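Local atomic coordinates of putative branched chain amino acid ABC transporter, periplasmic amino acid-binding protein (Brucella ovis, PDB entry 4XFK), a protein that probably serves as the periplasmic binding component of an ABC transport system that takes up branched-chain and other small amino acids. Residues L30-I42 against P297-A309. The protein carries 1 engineered substitution. Sequence-based numbering, arbitrary orientation.
Sequences LYRAAVLYQLGKI and PAAVFGLQLFGEA. With NA (sodium ion), chain D.
CG of Gln304 sits over one face of the Gln38 amide, 3.4 Å above CD of Gln38, with the two amide planes 75° apart. From above the same face, NE2 of Gln304 gives OE1 of Gln38 a weak bond, nearly straight at the hydrogen but 3.4 Å long. A bend at chi2 (58°) leaves NE2 of Gln38 to donate to a water 2.7 Å away, which ties it to the Leu303 carbonyl; OE1 has only the weak bond across this contact. The rings of Tyr31 and Tyr37 lie obliquely to their partners: CD1 of Tyr31 approaches CB of Ala299, and CD2 of Tyr37 touches CG2 of Val300. Tyr31 also sends OH to a sodium ion, 2.4 Å away, whose shell is completed by two waters and the carbonyls of Gly85 and Gly116.

Small residues let the backbones close in, a familiar principle of helix pairing: CB of Ala34 rests 3.6 Å from CB of Ala299, and the axes, inclined by 28° and running the same way, approach to 8.5 Å. Leu303 and Gln38 lie alongside, pointing opposite ways, while CD1 of Ile42 lies 3.9 Å from CA of Gly307. In this two-lobed leucine-binding-family fold, helix 296-312 returns from far along the chain to pack beside helix 26-44 against strand 13-18 of the five-stranded parallel sheet; helix 274-288 covers one flank, its Asp283 bonding the Tyr37 hydroxyl.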
loop_
_atom_site.group_PDB
_atom_site.type_symbol
_atom_site.label_atom_id
_atom_site.label_comp_id
_atom_site.label_asym_id
_atom_site.label_seq_id
_atom_site.Cartn_x
_atom_site.Cartn_y
_atom_site.Cartn_z
ATOM N N LEU A 30 -11.718 -2.114 0.066
ATOM C CA LEU A 30 -11.143 -1.045 -0.747
ATOM C C LEU A 30 -10.183 -1.635 -1.787
ATOM O O LEU A 30 -10.130 -1.146 -2.919
ATOM C CB LEU A 30 -10.477 0.030 0.121
ATOM C CG LEU A 30 -11.460 0.785 1.031
ATOM C CD1 LEU A 30 -10.698 1.726 1.965
ATOM C CD2 LEU A 30 -12.525 1.544 0.212
ATOM N N TYR A 31 -9.453 -2.695 -1.426
ATOM C CA TYR A 31 -8.721 -3.459 -2.452
ATOM C C TYR A 31 -9.684 -3.980 -3.512
ATOM O O TYR A 31 -9.407 -3.872 -4.705
ATOM C CB TYR A 31 -7.860 -4.605 -1.861
ATOM C CG TYR A 31 -6.576 -4.061 -1.289
ATOM C CD1 TYR A 31 -5.544 -3.658 -2.126
ATOM C CD2 TYR A 31 -6.409 -3.909 0.086
ATOM C CE1 TYR A 31 -4.378 -3.126 -1.613
ATOM C CE2 TYR A 31 -5.241 -3.370 0.617
ATOM C CZ TYR A 31 -4.229 -2.978 -0.235
ATOM O OH TYR A 31 -3.080 -2.416 0.286
ATOM N N ARG A 32 -10.810 -4.541 -3.087
ATOM C CA ARG A 32 -11.791 -5.022 -4.046
ATOM C C ARG A 32 -12.256 -3.906 -4.973
ATOM O O ARG A 32 -12.303 -4.087 -6.180
ATOM C CB ARG A 32 -12.987 -5.635 -3.334
ATOM C CG ARG A 32 -14.023 -6.198 -4.292
ATOM C CD ARG A 32 -15.187 -6.782 -3.531
ATOM N NE ARG A 32 -16.237 -7.282 -4.414
ATOM C CZ ARG A 32 -17.238 -6.524 -4.856
ATOM N NH1 ARG A 32 -17.299 -5.246 -4.502
ATOM N NH2 ARG A 32 -18.170 -7.034 -5.639
ATOM N N ALA A 33 -12.591 -2.749 -4.412
ATOM C CA ALA A 33 -13.050 -1.624 -5.229
ATOM C C ALA A 33 -11.997 -1.235 -6.272
ATOM O O ALA A 33 -12.319 -1.020 -7.440
ATOM C CB ALA A 33 -13.417 -0.428 -4.350
ATOM N N ALA A 34 -10.732 -1.159 -5.850
ATOM C CA ALA A 34 -9.657 -0.714 -6.738
ATOM C C ALA A 34 -9.352 -1.755 -7.818
ATOM O O ALA A 34 -9.131 -1.418 -8.988
ATOM C CB ALA A 34 -8.407 -0.399 -5.937
ATOM N N VAL A 35 -9.346 -3.026 -7.426
ATOM C CA VAL A 35 -9.109 -4.112 -8.366
ATOM C C VAL A 35 -10.244 -4.208 -9.393
ATOM O O VAL A 35 -9.996 -4.320 -10.599
ATOM C CB VAL A 35 -8.893 -5.442 -7.613
ATOM C CG1 VAL A 35 -8.849 -6.630 -8.574
ATOM C CG2 VAL A 35 -7.604 -5.372 -6.799
ATOM N N LEU A 36 -11.487 -4.139 -8.932
ATOM C CA LEU A 36 -12.611 -4.181 -9.869
ATOM C C LEU A 36 -12.597 -2.946 -10.762
ATOM O O LEU A 36 -12.928 -3.025 -11.938
ATOM C CB LEU A 36 -13.942 -4.299 -9.127
ATOM C CG LEU A 36 -14.137 -5.645 -8.431
ATOM C CD1 LEU A 36 -15.515 -5.730 -7.789
ATOM C CD2 LEU A 36 -13.924 -6.796 -9.393
ATOM N N TYR A 37 -12.204 -1.800 -10.212
ATOM C CA TYR A 37 -12.107 -0.592 -11.034
ATOM C C TYR A 37 -11.111 -0.778 -12.184
ATOM O O TYR A 37 -11.452 -0.565 -13.349
ATOM C CB TYR A 37 -11.724 0.626 -10.181
ATOM C CG TYR A 37 -11.443 1.883 -10.978
ATOM C CD1 TYR A 37 -12.459 2.789 -11.271
ATOM C CD2 TYR A 37 -10.155 2.181 -11.410
ATOM C CE1 TYR A 37 -12.196 3.944 -11.992
ATOM C CE2 TYR A 37 -9.884 3.332 -12.128
ATOM C CZ TYR A 37 -10.907 4.210 -12.422
ATOM O OH TYR A 37 -10.624 5.356 -13.134
ATOM N N GLN A 38 -9.879 -1.165 -11.868
ATOM C CA GLN A 38 -8.852 -1.169 -12.904
ATOM C C GLN A 38 -8.902 -2.392 -13.814
ATOM O O GLN A 38 -8.713 -2.274 -15.031
ATOM C CB GLN A 38 -7.454 -0.947 -12.326
ATOM C CG GLN A 38 -6.428 -0.652 -13.410
ATOM C CD GLN A 38 -6.788 0.569 -14.253
ATOM O OE1 GLN A 38 -7.279 1.571 -13.741
ATOM N NE2 GLN A 38 -6.516 0.493 -15.548
ATOM N N LEU A 39 -9.160 -3.572 -13.254
ATOM C CA LEU A 39 -9.411 -4.719 -14.121
ATOM C C LEU A 39 -10.681 -4.482 -14.940
ATOM O O LEU A 39 -10.797 -4.961 -16.069
ATOM C CB LEU A 39 -9.512 -6.021 -13.335
ATOM C CG LEU A 39 -8.243 -6.482 -12.618
ATOM C CD1 LEU A 39 -8.461 -7.853 -12.025
ATOM C CD2 LEU A 39 -7.049 -6.503 -13.555
ATOM N N GLY A 40 -11.620 -3.715 -14.390
ATOM C CA GLY A 40 -12.789 -3.316 -15.148
ATOM C C GLY A 40 -12.411 -2.493 -16.365
ATOM O O GLY A 40 -12.981 -2.692 -17.440
ATOM N N LYS A 41 -11.450 -1.580 -16.225
ATOM C CA LYS A 41 -10.989 -0.809 -17.385
ATOM C C LYS A 41 -10.355 -1.722 -18.433
ATOM O O LYS A 41 -10.574 -1.557 -19.632
ATOM C CB LYS A 41 -9.980 0.274 -16.988
ATOM C CG LYS A 41 -10.495 1.308 -16.000
ATOM C CD LYS A 41 -11.649 2.127 -16.553
ATOM C CE LYS A 41 -12.054 3.218 -15.540
ATOM N NZ LYS A 41 -13.244 4.016 -15.969
ATOM N N ILE A 42 -9.539 -2.670 -17.985
ATOM C CA ILE A 42 -8.920 -3.602 -18.920
ATOM C C ILE A 42 -9.997 -4.414 -19.634
ATOM O O ILE A 42 -9.941 -4.601 -20.850
ATOM C CB ILE A 42 -7.880 -4.523 -18.255
ATOM C CG1 ILE A 42 -6.782 -3.686 -17.587
ATOM C CG2 ILE A 42 -7.270 -5.471 -19.297
ATOM C CD1 ILE A 42 -5.768 -4.509 -16.807
ATOM N N PRO A 297 -5.082 4.010 -4.477
ATOM C CA PRO A 297 -4.208 4.456 -5.572
ATOM C C PRO A 297 -3.095 3.464 -5.959
ATOM O O PRO A 297 -2.917 3.231 -7.161
ATOM C CB PRO A 297 -3.653 5.782 -5.040
ATOM C CG PRO A 297 -4.779 6.297 -4.167
ATOM C CD PRO A 297 -5.228 5.057 -3.444
ATOM N N ALA A 298 -2.382 2.873 -5.001
ATOM C CA ALA A 298 -1.331 1.909 -5.360
ATOM C C ALA A 298 -1.918 0.721 -6.119
ATOM O O ALA A 298 -1.319 0.222 -7.079
ATOM C CB ALA A 298 -0.578 1.423 -4.137
ATOM N N ALA A 299 -3.097 0.269 -5.704
ATOM C CA ALA A 299 -3.721 -0.871 -6.363
ATOM C C ALA A 299 -4.100 -0.521 -7.797
ATOM O O ALA A 299 -3.820 -1.289 -8.727
ATOM C CB ALA A 299 -4.920 -1.358 -5.581
ATOM N N VAL A 300 -4.695 0.649 -7.997
ATOM C CA VAL A 300 -5.056 1.079 -9.344
ATOM C C VAL A 300 -3.817 1.306 -10.216
ATOM O O VAL A 300 -3.730 0.801 -11.342
ATOM C CB VAL A 300 -5.912 2.364 -9.327
ATOM C CG1 VAL A 300 -6.090 2.900 -10.748
ATOM C CG2 VAL A 300 -7.254 2.114 -8.639
ATOM N N PHE A 301 -2.849 2.055 -9.699
ATOM C CA PHE A 301 -1.685 2.410 -10.505
ATOM C C PHE A 301 -0.851 1.160 -10.819
ATOM O O PHE A 301 -0.318 1.005 -11.921
ATOM C CB PHE A 301 -0.824 3.481 -9.819
ATOM C CG PHE A 301 -1.545 4.783 -9.520
ATOM C CD1 PHE A 301 -2.736 5.115 -10.147
ATOM C CD2 PHE A 301 -1.026 5.670 -8.582
ATOM C CE1 PHE A 301 -3.393 6.309 -9.849
ATOM C CE2 PHE A 301 -1.672 6.870 -8.291
ATOM C CZ PHE A 301 -2.858 7.181 -8.916
ATOM N N GLY A 302 -0.761 0.256 -9.852
ATOM C CA GLY A 302 -0.070 -0.994 -10.076
ATOM C C GLY A 302 -0.731 -1.797 -11.171
ATOM O O GLY A 302 -0.055 -2.360 -12.034
ATOM N N LEU A 303 -2.058 -1.849 -11.144
ATOM C CA LEU A 303 -2.776 -2.585 -12.178
ATOM C C LEU A 303 -2.737 -1.866 -13.523
ATOM O O LEU A 303 -2.848 -2.509 -14.560
ATOM C CB LEU A 303 -4.201 -2.911 -11.744
ATOM C CG LEU A 303 -4.305 -3.946 -10.622
ATOM C CD1 LEU A 303 -5.742 -4.048 -10.106
ATOM C CD2 LEU A 303 -3.819 -5.306 -11.096
ATOM N N GLN A 304 -2.533 -0.548 -13.519
ATOM C CA GLN A 304 -2.257 0.166 -14.766
ATOM C C GLN A 304 -0.911 -0.250 -15.353
ATOM O O GLN A 304 -0.798 -0.454 -16.561
ATOM C CB GLN A 304 -2.330 1.684 -14.581
ATOM C CG GLN A 304 -3.741 2.169 -14.318
ATOM C CD GLN A 304 -3.865 3.679 -14.257
ATOM O OE1 GLN A 304 -2.875 4.399 -14.357
ATOM N NE2 GLN A 304 -5.094 4.167 -14.089
ATOM N N LEU A 305 0.108 -0.397 -14.511
ATOM C CA LEU A 305 1.389 -0.882 -15.005
ATOM C C LEU A 305 1.256 -2.315 -15.509
ATOM O O LEU A 305 1.790 -2.657 -16.560
ATOM C CB LEU A 305 2.474 -0.791 -13.926
ATOM C CG LEU A 305 3.866 -1.183 -14.424
ATOM C CD1 LEU A 305 4.350 -0.220 -15.498
ATOM C CD2 LEU A 305 4.860 -1.235 -13.282
ATOM N N PHE A 306 0.543 -3.150 -14.757
ATOM C CA PHE A 306 0.259 -4.515 -15.172
ATOM C C PHE A 306 -0.449 -4.546 -16.526
ATOM O O PHE A 306 -0.085 -5.327 -17.405
ATOM C CB PHE A 306 -0.577 -5.211 -14.094
ATOM C CG PHE A 306 -1.031 -6.590 -14.470
ATOM C CD1 PHE A 306 -0.119 -7.625 -14.649
ATOM C CD2 PHE A 306 -2.379 -6.855 -14.655
ATOM C CE1 PHE A 306 -0.549 -8.893 -15.002
ATOM C CE2 PHE A 306 -2.806 -8.120 -14.995
ATOM C CZ PHE A 306 -1.892 -9.134 -15.169
ATOM N N GLY A 307 -1.444 -3.684 -16.710
ATOM C CA GLY A 307 -2.152 -3.622 -17.976
ATOM C C GLY A 307 -1.246 -3.227 -19.126
ATOM O O GLY A 307 -1.382 -3.721 -20.251
ATOM N N GLU A 308 -0.304 -2.334 -18.849
ATOM C CA GLU A 308 0.665 -1.936 -19.854
ATOM C C GLU A 308 1.557 -3.121 -20.228
ATOM O O GLU A 308 1.831 -3.348 -21.406
ATOM C CB GLU A 308 1.485 -0.746 -19.358
ATOM C CG GLU A 308 2.688 -0.396 -20.222
ATOM C CD GLU A 308 2.321 0.205 -21.563
ATOM O OE1 GLU A 308 1.137 0.557 -21.774
ATOM O OE2 GLU A 308 3.233 0.319 -22.414
ATOM N N ALA A 309 1.993 -3.883 -19.227
ATOM C CA ALA A 309 2.754 -5.106 -19.468
ATOM C C ALA A 309 1.991 -6.068 -20.377
ATOM O O ALA A 309 2.559 -6.628 -21.315
ATOM C CB ALA A 309 3.080 -5.786 -18.156
HETATM NA NA NA D . -1.966 -2.771 2.327
HETATM O O HOH W 1 -4.791 -1.424 -16.356
HETATM O O HOH W 2 -1.286 -0.679 2.867
HETATM O O HOH W 3 -3.213 -2.888 4.161
#